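Diaminopimelate decarboxylase (Psychromonas ingrahamii, PDB 4XG1) probably catalyses the pyridoxal 5'-phosphate-dependent decarboxylation of meso-2,6-diaminopimelate to L-lysine, the last step of lysine biosynthesis by the diaminopimelate route. Local coordinates at residues Ile393-Gly397 / Glu398-Ile402. Residues are numbered along the deposited sequence; the frame is centred on the assembly and turned at random.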
# COMPACT_ATOMS: atom_id res chain seq x y z
N ILE B 393 -6.79 -10.06 15.01
CA ILE B 393 -7.45 -10.71 16.12
C ILE B 393 -8.70 -9.98 16.50
O ILE B 393 -8.71 -8.76 16.65
CB ILE B 393 -6.55 -10.68 17.33
CG1 ILE B 393 -5.28 -11.43 17.02
CG2 ILE B 393 -7.21 -11.36 18.54
CD1 ILE B 393 -4.20 -11.18 18.05
N LEU B 394 -9.77 -10.73 16.70
CA LEU B 394 -11.04 -10.17 17.10
C LEU B 394 -11.37 -10.59 18.52
O LEU B 394 -11.47 -11.79 18.81
CB LEU B 394 -12.15 -10.67 16.17
CG LEU B 394 -13.52 -10.01 16.38
CD1 LEU B 394 -13.45 -8.48 16.39
CD2 LEU B 394 -14.46 -10.44 15.29
N VAL B 395 -11.55 -9.61 19.39
CA VAL B 395 -11.87 -9.85 20.77
C VAL B 395 -13.37 -9.73 21.04
O VAL B 395 -14.03 -8.78 20.62
CB VAL B 395 -11.16 -8.91 21.70
CG1 VAL B 395 -11.61 -9.14 23.13
CG2 VAL B 395 -9.66 -9.13 21.60
N ASP B 396 -13.89 -10.74 21.74
CA ASP B 396 -15.28 -10.79 22.15
C ASP B 396 -15.36 -11.09 23.65
O ASP B 396 -15.09 -12.22 24.09
CB ASP B 396 -16.02 -11.86 21.37
CG ASP B 396 -17.48 -11.81 21.62
OD1 ASP B 396 -17.87 -11.01 22.53
OD2 ASP B 396 -18.25 -12.52 20.89
N GLY B 397 -15.70 -10.09 24.42
CA GLY B 397 -15.76 -10.24 25.86
C GLY B 397 -14.44 -10.67 26.43
O GLY B 397 -13.51 -9.89 26.56
N GLU B 398 -14.35 -11.96 26.75
CA GLU B 398 -13.13 -12.54 27.30
C GLU B 398 -12.49 -13.56 26.36
O GLU B 398 -11.55 -14.25 26.75
CB GLU B 398 -13.41 -13.17 28.67
CG GLU B 398 -12.70 -12.45 29.81
CD GLU B 398 -12.93 -13.07 31.19
OE1 GLU B 398 -14.12 -13.20 31.57
OE2 GLU B 398 -11.92 -13.37 31.88
N LYS B 399 -13.01 -13.64 25.14
CA LYS B 399 -12.50 -14.54 24.12
C LYS B 399 -11.86 -13.79 22.94
O LYS B 399 -12.43 -12.81 22.45
CB LYS B 399 -13.62 -15.41 23.61
CG LYS B 399 -13.99 -16.47 24.62
CD LYS B 399 -15.29 -17.16 24.26
CE LYS B 399 -16.25 -16.18 23.60
NZ LYS B 399 -17.60 -16.73 23.36
N ALA B 400 -10.68 -14.25 22.54
CA ALA B 400 -9.92 -13.70 21.41
C ALA B 400 -9.88 -14.71 20.29
O ALA B 400 -9.50 -15.84 20.50
CB ALA B 400 -8.51 -13.39 21.85
N PHE B 401 -10.31 -14.31 19.10
CA PHE B 401 -10.22 -15.19 17.96
C PHE B 401 -9.33 -14.63 16.85
O PHE B 401 -9.28 -13.41 16.58
CB PHE B 401 -11.62 -15.53 17.52
CG PHE B 401 -11.69 -16.71 16.60
CD1 PHE B 401 -11.78 -18.00 17.11
CD2 PHE B 401 -11.70 -16.55 15.20
CE1 PHE B 401 -11.86 -19.09 16.25
CE2 PHE B 401 -11.81 -17.64 14.35
CZ PHE B 401 -11.88 -18.90 14.87
N ILE B 402 -8.49 -15.49 16.30
CA ILE B 402 -7.61 -15.11 15.21
C ILE B 402 -8.47 -15.10 13.99
O ILE B 402 -8.89 -16.17 13.53
CB ILE B 402 -6.45 -16.08 15.02
CG1 ILE B 402 -5.48 -15.99 16.21
CG2 ILE B 402 -5.69 -15.71 13.75
CD1 ILE B 402 -4.37 -17.02 16.23
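Asp396 and Lys399 close a beta hairpin with a two-residue loop, a worked example of how a type II' turn joins antiparallel strands. Gly397 supplies the positive phi (58°) that the turn's first corner requires, and Glu398 fills the second. Lys399 N bonds back to Asp396 O at 2.7 Å, and Asp396 N to Lys399 O at 2.6 Å. Leu394 and Phe401 form the next hydrogen-bonded pair, with Phe401 N reaching Leu394 O at 2.8 Å.

Val395 and Ala400, the non-hydrogen-bonded pair between these two, share a face with Ile393 and Ile402. Ile393 holds CG2 anti to its amide nitrogen, which brings this methyl alongside Ala400 CB at 4.1 Å; Val395 CG2 approaches the same CB at 4.4 Å. Helix 19-26 packs here through Thr26 and Val22. The other face carries Leu394, Asp396, Lys399 and Phe401, and Leu419 of the second subunit packs against Leu394, Asp396 and Phe401. Lys399 bends at chi3 (-34°), yet its NZ stays 4.9 Å from Asp396 OD2, which instead forms a salt bridge with Arg35. The hairpin's cohesion therefore rests chiefly on paired backbone amides, while the aspartate's charge ties the turn to Arg35, at the start of helix 35-49, just after the neighbouring strand 30-34.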